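Local coordinates for protein induced by osmotic stress (Scheffersomyces stipitis, PDB 5YWN) that is a haloketone reductase that probably reduces prochiral ketones asymmetrically with hydride from NADPH, and belongs to the dihydroflavonol-4-reductase subfamily, at residues T11-Q16 with I236-V241; Y194-Q199 with T264-Q269; S212-M215 with L220-N223. The protein carries 1 engineered substitution. One frame throughout, in Å; residues are numbered along the deposited sequence.

Contact 1: T11-Q16 with I236-V241; sequences TGYLAQ and IDVRDV. With NAP (NADP nicotinamide-adenine-dinucleotide phosphate), chain B.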
loop_
_atom_site.group_PDB
_atom_site.type_symbol
_atom_site.label_atom_id
_atom_site.label_comp_id
_atom_site.label_asym_id
_atom_site.label_seq_id
_atom_site.Cartn_x
_atom_site.Cartn_y
_atom_site.Cartn_z
ATOM N N THR A 11 5.081 -2.903 10.535
ATOM C CA THR A 11 6.288 -2.133 10.308
ATOM C C THR A 11 6.300 -1.219 9.077
ATOM O O THR A 11 7.042 -0.316 9.029
ATOM C CB THR A 11 7.547 -2.993 10.297
ATOM O OG1 THR A 11 7.434 -3.982 9.324
ATOM C CG2 THR A 11 7.760 -3.622 11.610
ATOM N N GLY A 12 5.495 -1.547 8.089
ATOM C CA GLY A 12 5.516 -0.934 6.790
ATOM C C GLY A 12 4.991 0.489 6.699
ATOM O O GLY A 12 4.394 0.959 7.602
ATOM N N TYR A 13 5.292 1.130 5.586
ATOM C CA TYR A 13 4.976 2.511 5.331
ATOM C C TYR A 13 3.494 2.801 5.277
ATOM O O TYR A 13 3.020 3.585 6.002
ATOM C CB TYR A 13 5.635 2.899 4.005
ATOM C CG TYR A 13 5.210 4.176 3.283
ATOM C CD1 TYR A 13 5.321 5.420 3.859
ATOM C CD2 TYR A 13 4.798 4.131 1.990
ATOM C CE1 TYR A 13 4.994 6.559 3.154
ATOM C CE2 TYR A 13 4.447 5.240 1.305
ATOM C CZ TYR A 13 4.548 6.466 1.882
ATOM O OH TYR A 13 4.206 7.532 1.147
ATOM N N LEU A 14 2.774 2.108 4.446
ATOM C CA LEU A 14 1.327 2.185 4.438
ATOM C C LEU A 14 0.664 1.713 5.751
ATOM O O LEU A 14 -0.240 2.287 6.220
ATOM C CB LEU A 14 0.762 1.350 3.319
ATOM C CG LEU A 14 -0.738 1.211 3.277
ATOM C CD1 LEU A 14 -1.323 2.589 3.184
ATOM C CD2 LEU A 14 -1.149 0.373 2.093
ATOM N N ALA A 15 1.164 0.644 6.290
ATOM C CA ALA A 15 0.612 0.052 7.473
ATOM C C ALA A 15 0.663 1.010 8.671
ATOM O O ALA A 15 -0.269 1.121 9.353
ATOM C CB ALA A 15 1.334 -1.210 7.783
ATOM N N GLN A 16 1.766 1.720 8.832
ATOM C CA GLN A 16 1.908 2.726 9.868
ATOM C C GLN A 16 0.945 3.904 9.746
ATOM O O GLN A 16 0.480 4.347 10.689
ATOM C CB GLN A 16 3.345 3.180 10.038
ATOM C CG GLN A 16 4.233 2.142 10.676
ATOM C CD GLN A 16 5.542 2.663 11.196
ATOM O OE1 GLN A 16 5.579 3.538 11.997
ATOM N NE2 GLN A 16 6.613 2.083 10.741
ATOM N N ILE A 236 -0.899 8.087 -5.727
ATOM C CA ILE A 236 -1.859 8.304 -4.691
ATOM C C ILE A 236 -1.175 8.586 -3.365
ATOM O O ILE A 236 -0.225 7.971 -3.048
ATOM C CB ILE A 236 -2.880 7.145 -4.613
ATOM C CG1 ILE A 236 -3.977 7.425 -3.609
ATOM C CG2 ILE A 236 -2.226 5.822 -4.343
ATOM C CD1 ILE A 236 -4.999 8.426 -4.012
ATOM N N ASP A 237 -1.693 9.540 -2.634
ATOM C CA ASP A 237 -1.183 9.893 -1.318
ATOM C C ASP A 237 -1.455 8.823 -0.255
ATOM O O ASP A 237 -2.482 8.266 -0.175
ATOM C CB ASP A 237 -1.641 11.260 -0.843
ATOM C CG ASP A 237 -0.974 11.685 0.422
ATOM O OD1 ASP A 237 -1.283 11.159 1.462
ATOM O OD2 ASP A 237 -0.138 12.521 0.368
ATOM N N VAL A 238 -0.466 8.591 0.552
ATOM C CA VAL A 238 -0.503 7.536 1.524
ATOM C C VAL A 238 -1.670 7.735 2.502
ATOM O O VAL A 238 -2.280 6.810 2.882
ATOM C CB VAL A 238 0.850 7.338 2.223
ATOM C CG1 VAL A 238 1.195 8.518 3.057
ATOM C CG2 VAL A 238 0.842 6.112 3.101
ATOM N N ARG A 239 -1.938 8.962 2.861
ATOM C CA ARG A 239 -2.994 9.293 3.741
ATOM C C ARG A 239 -4.377 8.984 3.154
ATOM O O ARG A 239 -5.244 8.583 3.838
ATOM C CB ARG A 239 -2.862 10.686 4.271
ATOM C CG ARG A 239 -1.587 10.919 5.033
ATOM C CD ARG A 239 -1.207 12.371 5.070
ATOM N NE ARG A 239 -0.653 12.839 3.828
ATOM C CZ ARG A 239 -0.196 14.056 3.628
ATOM N NH1 ARG A 239 -0.211 14.940 4.592
ATOM N NH2 ARG A 239 0.268 14.386 2.484
ATOM N N ASP A 240 -4.511 9.203 1.865
ATOM C CA ASP A 240 -5.659 8.778 1.135
ATOM C C ASP A 240 -5.838 7.237 1.075
ATOM O O ASP A 240 -6.894 6.759 1.208
ATOM C CB ASP A 240 -5.688 9.414 -0.227
ATOM C CG ASP A 240 -5.852 10.910 -0.168
ATOM O OD1 ASP A 240 -6.596 11.376 0.635
ATOM O OD2 ASP A 240 -5.234 11.593 -0.929
ATOM N N VAL A 241 -4.749 6.502 0.897
ATOM C CA VAL A 241 -4.806 5.068 0.914
ATOM C C VAL A 241 -5.274 4.551 2.268
ATOM O O VAL A 241 -6.116 3.704 2.337
ATOM C CB VAL A 241 -3.515 4.388 0.493
ATOM C CG1 VAL A 241 -3.729 2.903 0.490
ATOM C CG2 VAL A 241 -3.121 4.822 -0.883
HETATM P PA NAP B . 6.847 -1.866 2.529
HETATM O O1A NAP B . 6.963 -0.474 3.099
HETATM O O2A NAP B . 8.093 -2.669 2.240
HETATM O O5B NAP B . 5.904 -2.733 3.505
HETATM C C5B NAP B . 5.962 -4.158 3.489
HETATM C C4B NAP B . 5.824 -4.695 4.908
HETATM O O4B NAP B . 5.356 -6.047 4.878
HETATM C C3B NAP B . 7.155 -4.679 5.643
HETATM O O3B NAP B . 7.087 -3.837 6.798
HETATM C C2B NAP B . 7.439 -6.114 6.041
HETATM O O2B NAP B . 7.560 -6.232 7.456
HETATM C C1B NAP B . 6.267 -6.937 5.530
HETATM N N9A NAP B . 6.745 -7.967 4.574
HETATM C C8A NAP B . 7.309 -7.723 3.375
HETATM N N7A NAP B . 7.633 -8.886 2.753
HETATM C C5A NAP B . 7.273 -9.900 3.561
HETATM C C6A NAP B . 7.330 -11.379 3.514
HETATM N N6A NAP B . 7.854 -12.026 2.445
HETATM N N1A NAP B . 6.843 -12.060 4.574
HETATM C C2A NAP B . 6.318 -11.437 5.647
HETATM N N3A NAP B . 6.238 -10.098 5.749
HETATM C C4A NAP B . 6.688 -9.289 4.761
HETATM O O3 NAP B . 5.974 -1.786 1.178
HETATM P PN NAP B . 4.806 -0.689 1.024
HETATM O O1N NAP B . 5.163 0.223 -0.125
HETATM O O2N NAP B . 4.521 -0.107 2.388
HETATM O O5D NAP B . 3.541 -1.582 0.583
HETATM C C5D NAP B . 2.516 -1.898 1.523
HETATM C C4D NAP B . 1.470 -2.792 0.868
HETATM O O4D NAP B . 0.654 -2.025 -0.024
HETATM C C3D NAP B . 2.110 -3.914 0.064
HETATM O O3D NAP B . 1.770 -5.190 0.615
HETATM C C2D NAP B . 1.580 -3.781 -1.349
HETATM O O2D NAP B . 0.903 -4.976 -1.752
HETATM C C1D NAP B . 0.623 -2.598 -1.336
HETATM N N1N NAP B . 1.030 -1.608 -2.338
HETATM C C2N NAP B . 1.860 -0.616 -1.991
HETATM C C3N NAP B . 2.259 0.333 -2.927
HETATM C C7N NAP B . 3.189 1.441 -2.531
HETATM O O7N NAP B . 3.724 2.111 -3.398
HETATM N N7N NAP B . 3.406 1.666 -1.235
HETATM C C4N NAP B . 1.790 0.245 -4.229
HETATM C C5N NAP B . 0.931 -0.792 -4.563
HETATM C C6N NAP B . 0.564 -1.714 -3.589
HETATM P P2B NAP B . 8.993 -6.069 8.170
HETATM O O1X NAP B . 8.864 -6.883 9.436
HETATM O O2X NAP B . 9.967 -6.630 7.164
HETATM O O3X NAP B . 9.119 -4.581 8.398
#
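Y13 and L14, in the first turn of the helix after the glycine-rich loop of the Rossmann fold, meet V238 and V241 in a buried apolar seam. Along 236-241 the strand ends at D237, which caps the next helix. D237 OD1 accepts from R239 N at 2.7 Å and also from R239 NE, while D237 OD2 takes R239 NH2 at 2.8 Å; gripped side-on by two guanidinium nitrogens, the carboxylate has little room to turn, and S321 OG adds a second partner at OD2. V238 follows and does most of the touching. Its CG2 lies over one face of the Y13 ring in a CH-pi contact, 4.2 Å from the centroid and 19° off the normal, while V238 CB sits 3.5 Å from Y13 OH, whose hydrogen bond goes to G197 O. With CG anti to the backbone N (chi1 165°), the Y13 ring reaches across to this valine. Three residues on, V241 CG1 packs 3.6 Å from L14 CD1, the side chains crossing at about a right angle. L14 CD2 also lies 3.7 Å from O4D of the cofactor, and the backbone N atoms of Y13 and L14 make weak bonds to its pyrophosphate. Strand 194-196 pairs with strand 234-237, and its I195 touches Y13, V238 and V241 where helices 13-24 and 238-250 begin.

Contact 2: Y194-Q199 with T264-Q269; sequences YIFGPQ and TRFNGQ. With NAP (NADP nicotinamide-adenine-dinucleotide phosphate), chain B.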
loop_
_atom_site.group_PDB
_atom_site.type_symbol
_atom_site.label_atom_id
_atom_site.label_comp_id
_atom_site.label_asym_id
_atom_site.label_seq_id
_atom_site.Cartn_x
_atom_site.Cartn_y
_atom_site.Cartn_z
ATOM N N TYR A 194 1.220 4.012 -7.319
ATOM C CA TYR A 194 2.384 4.414 -6.549
ATOM C C TYR A 194 1.972 5.296 -5.359
ATOM O O TYR A 194 1.247 6.227 -5.497
ATOM C CB TYR A 194 3.388 5.188 -7.384
ATOM C CG TYR A 194 4.179 4.425 -8.365
ATOM C CD1 TYR A 194 5.133 3.561 -7.965
ATOM C CD2 TYR A 194 3.980 4.581 -9.690
ATOM C CE1 TYR A 194 5.876 2.859 -8.836
ATOM C CE2 TYR A 194 4.716 3.871 -10.606
ATOM C CZ TYR A 194 5.666 3.000 -10.157
ATOM O OH TYR A 194 6.425 2.314 -11.024
ATOM N N ILE A 195 2.469 4.951 -4.206
ATOM C CA ILE A 195 2.121 5.646 -3.003
ATOM C C ILE A 195 3.212 6.626 -2.529
ATOM O O ILE A 195 4.280 6.238 -2.185
ATOM C CB ILE A 195 1.767 4.675 -1.869
ATOM C CG1 ILE A 195 0.683 3.680 -2.282
ATOM C CG2 ILE A 195 1.393 5.434 -0.626
ATOM C CD1 ILE A 195 0.360 2.696 -1.217
ATOM N N PHE A 196 2.856 7.891 -2.505
ATOM C CA PHE A 196 3.707 8.961 -2.043
ATOM C C PHE A 196 3.123 9.621 -0.773
ATOM O O PHE A 196 1.994 9.502 -0.486
ATOM C CB PHE A 196 3.935 10.062 -3.090
ATOM C CG PHE A 196 4.490 9.605 -4.397
ATOM C CD1 PHE A 196 5.242 8.475 -4.519
ATOM C CD2 PHE A 196 4.265 10.348 -5.516
ATOM C CE1 PHE A 196 5.726 8.097 -5.730
ATOM C CE2 PHE A 196 4.764 9.979 -6.720
ATOM C CZ PHE A 196 5.477 8.855 -6.837
ATOM N N GLY A 197 3.956 10.377 -0.099
ATOM C CA GLY A 197 3.587 11.062 1.091
ATOM C C GLY A 197 4.440 10.830 2.325
ATOM O O GLY A 197 5.241 9.964 2.369
ATOM N N PRO A 198 4.270 11.661 3.337
ATOM C CA PRO A 198 5.088 11.562 4.541
ATOM C C PRO A 198 4.879 10.286 5.315
ATOM O O PRO A 198 3.853 9.731 5.198
ATOM C CB PRO A 198 4.611 12.737 5.372
ATOM C CG PRO A 198 3.219 12.944 4.964
ATOM C CD PRO A 198 3.180 12.622 3.522
ATOM N N GLN A 199 5.890 9.829 6.032
ATOM C CA GLN A 199 5.795 8.696 6.928
ATOM C C GLN A 199 4.977 9.043 8.151
ATOM O O GLN A 199 4.972 10.152 8.547
ATOM C CB GLN A 199 7.157 8.260 7.413
ATOM C CG GLN A 199 8.234 8.191 6.387
ATOM C CD GLN A 199 8.206 6.932 5.579
ATOM O OE1 GLN A 199 8.255 5.863 6.102
ATOM N NE2 GLN A 199 8.161 7.075 4.303
ATOM N N THR A 264 -3.534 11.451 -9.911
ATOM C CA THR A 264 -3.078 12.066 -11.145
ATOM C C THR A 264 -1.723 11.526 -11.651
ATOM O O THR A 264 -0.953 11.012 -10.923
ATOM C CB THR A 264 -3.046 13.605 -11.036
ATOM O OG1 THR A 264 -2.206 13.991 -9.972
ATOM C CG2 THR A 264 -4.403 14.158 -10.788
ATOM N N ARG A 265 -1.518 11.676 -12.940
ATOM C CA ARG A 265 -0.290 11.424 -13.628
ATOM C C ARG A 265 0.798 12.429 -13.349
ATOM O O ARG A 265 0.541 13.567 -13.208
ATOM C CB ARG A 265 -0.522 11.332 -15.131
ATOM C CG ARG A 265 -0.536 9.897 -15.553
ATOM C CD ARG A 265 -0.957 9.651 -16.949
ATOM N NE ARG A 265 -1.827 8.537 -17.030
ATOM C CZ ARG A 265 -1.447 7.291 -16.961
ATOM N NH1 ARG A 265 -0.224 6.961 -16.773
ATOM N NH2 ARG A 265 -2.340 6.375 -17.095
ATOM N N PHE A 266 2.004 11.921 -13.302
ATOM C CA PHE A 266 3.200 12.669 -13.115
ATOM C C PHE A 266 4.376 12.063 -13.864
ATOM O O PHE A 266 4.388 10.919 -14.184
ATOM C CB PHE A 266 3.555 12.713 -11.647
ATOM C CG PHE A 266 4.024 11.419 -11.114
ATOM C CD1 PHE A 266 3.151 10.466 -10.726
ATOM C CD2 PHE A 266 5.342 11.161 -11.067
ATOM C CE1 PHE A 266 3.574 9.280 -10.253
ATOM C CE2 PHE A 266 5.799 9.974 -10.600
ATOM C CZ PHE A 266 4.917 9.041 -10.183
ATOM N N ASN A 267 5.389 12.882 -14.021
ATOM C CA ASN A 267 6.720 12.459 -14.371
ATOM C C ASN A 267 7.796 13.156 -13.560
ATOM O O ASN A 267 7.510 13.896 -12.701
ATOM C CB ASN A 267 6.975 12.508 -15.874
ATOM C CG ASN A 267 7.045 13.913 -16.438
ATOM O OD1 ASN A 267 7.310 14.851 -15.765
ATOM N ND2 ASN A 267 6.819 14.010 -17.703
ATOM N N GLY A 268 9.030 12.914 -13.922
ATOM C CA GLY A 268 10.162 13.522 -13.291
ATOM C C GLY A 268 10.164 15.043 -13.360
ATOM O O GLY A 268 10.582 15.667 -12.473
ATOM N N GLN A 269 9.696 15.600 -14.454
ATOM C CA GLN A 269 9.551 17.030 -14.572
ATOM C C GLN A 269 8.532 17.612 -13.609
ATOM O O GLN A 269 8.787 18.585 -13.013
ATOM C CB GLN A 269 9.269 17.463 -15.992
ATOM C CG GLN A 269 9.431 18.932 -16.216
ATOM C CD GLN A 269 10.844 19.408 -16.086
ATOM O OE1 GLN A 269 11.698 19.003 -16.814
ATOM N NE2 GLN A 269 11.075 20.244 -15.138
HETATM P PA NAP B . 6.847 -1.866 2.529
HETATM O O1A NAP B . 6.963 -0.474 3.099
HETATM O O2A NAP B . 8.093 -2.669 2.240
HETATM O O5B NAP B . 5.904 -2.733 3.505
HETATM C C5B NAP B . 5.962 -4.158 3.489
HETATM C C4B NAP B . 5.824 -4.695 4.908
HETATM O O4B NAP B . 5.356 -6.047 4.878
HETATM C C3B NAP B . 7.155 -4.679 5.643
HETATM O O3B NAP B . 7.087 -3.837 6.798
HETATM C C2B NAP B . 7.439 -6.114 6.041
HETATM O O2B NAP B . 7.560 -6.232 7.456
HETATM C C1B NAP B . 6.267 -6.937 5.530
HETATM N N9A NAP B . 6.745 -7.967 4.574
HETATM C C8A NAP B . 7.309 -7.723 3.375
HETATM N N7A NAP B . 7.633 -8.886 2.753
HETATM C C5A NAP B . 7.273 -9.900 3.561
HETATM C C6A NAP B . 7.330 -11.379 3.514
HETATM N N6A NAP B . 7.854 -12.026 2.445
HETATM N N1A NAP B . 6.843 -12.060 4.574
HETATM C C2A NAP B . 6.318 -11.437 5.647
HETATM N N3A NAP B . 6.238 -10.098 5.749
HETATM C C4A NAP B . 6.688 -9.289 4.761
HETATM O O3 NAP B . 5.974 -1.786 1.178
HETATM P PN NAP B . 4.806 -0.689 1.024
HETATM O O1N NAP B . 5.163 0.223 -0.125
HETATM O O2N NAP B . 4.521 -0.107 2.388
HETATM O O5D NAP B . 3.541 -1.582 0.583
HETATM C C5D NAP B . 2.516 -1.898 1.523
HETATM C C4D NAP B . 1.470 -2.792 0.868
HETATM O O4D NAP B . 0.654 -2.025 -0.024
HETATM C C3D NAP B . 2.110 -3.914 0.064
HETATM O O3D NAP B . 1.770 -5.190 0.615
HETATM C C2D NAP B . 1.580 -3.781 -1.349
HETATM O O2D NAP B . 0.903 -4.976 -1.752
HETATM C C1D NAP B . 0.623 -2.598 -1.336
HETATM N N1N NAP B . 1.030 -1.608 -2.338
HETATM C C2N NAP B . 1.860 -0.616 -1.991
HETATM C C3N NAP B . 2.259 0.333 -2.927
HETATM C C7N NAP B . 3.189 1.441 -2.531
HETATM O O7N NAP B . 3.724 2.111 -3.398
HETATM N N7N NAP B . 3.406 1.666 -1.235
HETATM C C4N NAP B . 1.790 0.245 -4.229
HETATM C C5N NAP B . 0.931 -0.792 -4.563
HETATM C C6N NAP B . 0.564 -1.714 -3.589
HETATM P P2B NAP B . 8.993 -6.069 8.170
HETATM O O1X NAP B . 8.864 -6.883 9.436
HETATM O O2X NAP B . 9.967 -6.630 7.164
HETATM O O3X NAP B . 9.119 -4.581 8.398
#
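F196 and F266 meet as an offset edge-to-face aromatic pair, joining the short strand that follows the sixth strand of the Rossmann sheet to the strand-helix turn beyond the seventh. The tight part is this one pair. F196 presents the edge of its ring, CZ and CE2, to one face of F266, displaced toward the rim that carries CZ. The two CZ atoms, of F196 and F266, are 3.4 Å apart, and F196 CE2 lies 3.6 Å from F266 CZ. The ring centroids stand 5.2 Å apart with planes at 68°, and the side chains approach from opposite directions. F266 reaches its partner with CG between its own backbone N and carbonyl carbon (chi1 71°), whereas F196 keeps CG beside the backbone N. Both rings are buried: M215 and V216 of helix 211-217 and F318 of helix 318-332 also pack on F196.

Beyond the rings the contact is loose, and 197-199 and 267-269 run apart. T264 is exposed, and R265 and N267 are partly so. N267 serves instead as N-cap of helix 268-278, its OD1 accepting a weak, bent bond from Q269 N, while its own N donates to T270 OG1. On the other segment G197 adopts a positive phi (126°) that only a residue without a CB could take up comfortably, as a CB there would collide with the carbonyl O of F196; the chain then runs on through P198 to Q199. One residue before F196, I195 faces the cofactor: its CG1 rests 3.4 Å from the carboxamide carbon C7N, and I195 N donates to the nicotinamide oxygen O7N at 3.2 Å.

Contact 3: S212-M215 with L220-N223; sequences SAEM and LKLN. With NAP (NADP nicotinamide-adenine-dinucleotide phosphate), chain B.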
loop_
_atom_site.group_PDB
_atom_site.type_symbol
_atom_site.label_atom_id
_atom_site.label_comp_id
_atom_site.label_asym_id
_atom_site.label_seq_id
_atom_site.Cartn_x
_atom_site.Cartn_y
_atom_site.Cartn_z
ATOM N N SER A 212 8.259 3.085 -3.159
ATOM C CA SER A 212 7.462 4.178 -3.683
ATOM C C SER A 212 7.766 5.599 -3.137
ATOM O O SER A 212 7.962 6.477 -3.870
ATOM C CB SER A 212 5.968 3.850 -3.573
ATOM O OG SER A 212 5.512 4.069 -2.326
ATOM N N ALA A 213 7.885 5.761 -1.848
ATOM C CA ALA A 213 8.140 7.056 -1.242
ATOM C C ALA A 213 9.469 7.627 -1.718
ATOM O O ALA A 213 9.583 8.777 -1.915
ATOM C CB ALA A 213 8.113 6.982 0.261
ATOM N N GLU A 214 10.443 6.762 -1.904
ATOM C CA GLU A 214 11.746 7.143 -2.314
ATOM C C GLU A 214 11.781 7.705 -3.726
ATOM O O GLU A 214 12.665 8.355 -4.051
ATOM C CB GLU A 214 12.722 6.013 -2.122
ATOM C CG GLU A 214 14.158 6.296 -2.504
ATOM C CD GLU A 214 14.864 7.255 -1.572
ATOM O OE1 GLU A 214 14.342 7.533 -0.487
ATOM O OE2 GLU A 214 15.924 7.735 -1.963
ATOM N N MET A 215 10.784 7.419 -4.536
ATOM C CA MET A 215 10.682 7.999 -5.845
ATOM C C MET A 215 10.527 9.508 -5.752
ATOM O O MET A 215 11.024 10.202 -6.562
ATOM C CB MET A 215 9.549 7.415 -6.649
ATOM C CG MET A 215 9.792 6.037 -7.232
ATOM S SD MET A 215 8.243 5.282 -7.651
ATOM C CE MET A 215 7.714 6.263 -9.007
ATOM N N LEU A 220 16.183 14.706 -3.790
ATOM C CA LEU A 220 17.093 15.399 -2.930
ATOM C C LEU A 220 18.540 14.961 -3.153
ATOM O O LEU A 220 19.426 15.657 -2.857
ATOM C CB LEU A 220 16.682 15.241 -1.481
ATOM C CG LEU A 220 15.310 15.774 -1.104
ATOM C CD1 LEU A 220 15.094 15.815 0.389
ATOM C CD2 LEU A 220 15.111 17.139 -1.687
ATOM N N LYS A 221 18.730 13.786 -3.697
ATOM C CA LYS A 221 20.034 13.298 -4.019
ATOM C C LYS A 221 20.565 13.656 -5.403
ATOM O O LYS A 221 21.686 13.362 -5.724
ATOM C CB LYS A 221 20.056 11.834 -3.815
ATOM C CG LYS A 221 19.794 11.445 -2.395
ATOM C CD LYS A 221 18.855 10.281 -2.344
ATOM C CE LYS A 221 19.246 9.287 -1.300
ATOM N NZ LYS A 221 18.211 8.880 -0.343
ATOM N N LEU A 222 19.748 14.298 -6.203
ATOM C CA LEU A 222 20.189 14.771 -7.463
ATOM C C LEU A 222 21.148 15.945 -7.289
ATOM O O LEU A 222 21.184 16.572 -6.293
ATOM C CB LEU A 222 19.039 15.176 -8.339
ATOM C CG LEU A 222 18.028 14.124 -8.720
ATOM C CD1 LEU A 222 16.856 14.790 -9.366
ATOM C CD2 LEU A 222 18.620 13.094 -9.645
ATOM N N ASN A 223 21.925 16.199 -8.287
ATOM C CA ASN A 223 22.767 17.364 -8.305
ATOM C C ASN A 223 22.541 18.093 -9.596
ATOM O O ASN A 223 21.960 17.567 -10.494
ATOM C CB ASN A 223 24.250 17.020 -8.082
ATOM C CG ASN A 223 24.865 16.304 -9.255
ATOM O OD1 ASN A 223 24.719 16.705 -10.393
ATOM N ND2 ASN A 223 25.572 15.224 -8.966
HETATM P PA NAP B . 6.847 -1.866 2.529
HETATM O O1A NAP B . 6.963 -0.474 3.099
HETATM O O2A NAP B . 8.093 -2.669 2.240
HETATM O O5B NAP B . 5.904 -2.733 3.505
HETATM C C5B NAP B . 5.962 -4.158 3.489
HETATM C C4B NAP B . 5.824 -4.695 4.908
HETATM O O4B NAP B . 5.356 -6.047 4.878
HETATM C C3B NAP B . 7.155 -4.679 5.643
HETATM O O3B NAP B . 7.087 -3.837 6.798
HETATM C C2B NAP B . 7.439 -6.114 6.041
HETATM O O2B NAP B . 7.560 -6.232 7.456
HETATM C C1B NAP B . 6.267 -6.937 5.530
HETATM N N9A NAP B . 6.745 -7.967 4.574
HETATM C C8A NAP B . 7.309 -7.723 3.375
HETATM N N7A NAP B . 7.633 -8.886 2.753
HETATM C C5A NAP B . 7.273 -9.900 3.561
HETATM C C6A NAP B . 7.330 -11.379 3.514
HETATM N N6A NAP B . 7.854 -12.026 2.445
HETATM N N1A NAP B . 6.843 -12.060 4.574
HETATM C C2A NAP B . 6.318 -11.437 5.647
HETATM N N3A NAP B . 6.238 -10.098 5.749
HETATM C C4A NAP B . 6.688 -9.289 4.761
HETATM O O3 NAP B . 5.974 -1.786 1.178
HETATM P PN NAP B . 4.806 -0.689 1.024
HETATM O O1N NAP B . 5.163 0.223 -0.125
HETATM O O2N NAP B . 4.521 -0.107 2.388
HETATM O O5D NAP B . 3.541 -1.582 0.583
HETATM C C5D NAP B . 2.516 -1.898 1.523
HETATM C C4D NAP B . 1.470 -2.792 0.868
HETATM O O4D NAP B . 0.654 -2.025 -0.024
HETATM C C3D NAP B . 2.110 -3.914 0.064
HETATM O O3D NAP B . 1.770 -5.190 0.615
HETATM C C2D NAP B . 1.580 -3.781 -1.349
HETATM O O2D NAP B . 0.903 -4.976 -1.752
HETATM C C1D NAP B . 0.623 -2.598 -1.336
HETATM N N1N NAP B . 1.030 -1.608 -2.338
HETATM C C2N NAP B . 1.860 -0.616 -1.991
HETATM C C3N NAP B . 2.259 0.333 -2.927
HETATM C C7N NAP B . 3.189 1.441 -2.531
HETATM O O7N NAP B . 3.724 2.111 -3.398
HETATM N N7N NAP B . 3.406 1.666 -1.235
HETATM C C4N NAP B . 1.790 0.245 -4.229
HETATM C C5N NAP B . 0.931 -0.792 -4.563
HETATM C C6N NAP B . 0.564 -1.714 -3.589
HETATM P P2B NAP B . 8.993 -6.069 8.170
HETATM O O1X NAP B . 8.864 -6.883 9.436
HETATM O O2X NAP B . 9.967 -6.630 7.164
HETATM O O3X NAP B . 9.119 -4.581 8.398
#
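E214 starts out with CG anti to the backbone N (chi1 -179°) and then bends at chi2 (70°), a path that swings its carboxylate off the helix toward K221. The lysine chain, bent at chi2, chi3 and chi4, comes across it at about a right angle and delivers its ammonium group to one oxygen. K221 NZ donates to E214 OE2 at 3.0 Å in a salt bridge; the oxygen is met on its syn side, 19° out of the carboxylate plane. K221 CE follows at 3.7 Å from OE2, while E214 OE1 remains 4.1 Å from K221 NZ, so the grip is single rather than forked. An alanine at E214 would remove the carboxylate, and K221 would probably lose its mate across the helix end, its ammonium group set free to swing into solvent. K221 is exposed, and water may weaken the attraction between the charges.

Two residues earlier in the same helix, S212 belongs to the cofactor pocket. Its OG takes only a weak bond from the nicotinamide N7N, and it hydrogen-bonds to I195 O and to N210 OD1. M215 N donates to S212 O at 3.0 Å, a bond from residue i+3 back to i. The salt bridge spans the exit of helix 211-217 on the protein surface. Around it, M215 packs on Y194 and F196 of strand 194-196, S212 and A213 on Y13 of helix 13-24, and L220 on V329 and L330 of helix 318-332.

In the fold
From the N terminus, the chain passes 11-16 at the start of helix 13-24 and meets 236-241 after 219 residues, so contact 1 closes the longest of the three loops. Contact 2 opens inside it at 194-199 and closes outside at 264-269, so the two cross. Contact 3, from 212-215 to 220-223, is a short local loop nested within both. The small parallel sheet joins contacts 1 and 2, and helix 211-217, which carries the first half of contact 3, follows strand 194-196 in the chain. All three include a segment that touches NADP: 11-16 at the phosphates and a ribose, 194-199 and 212-215 at the carboxamide.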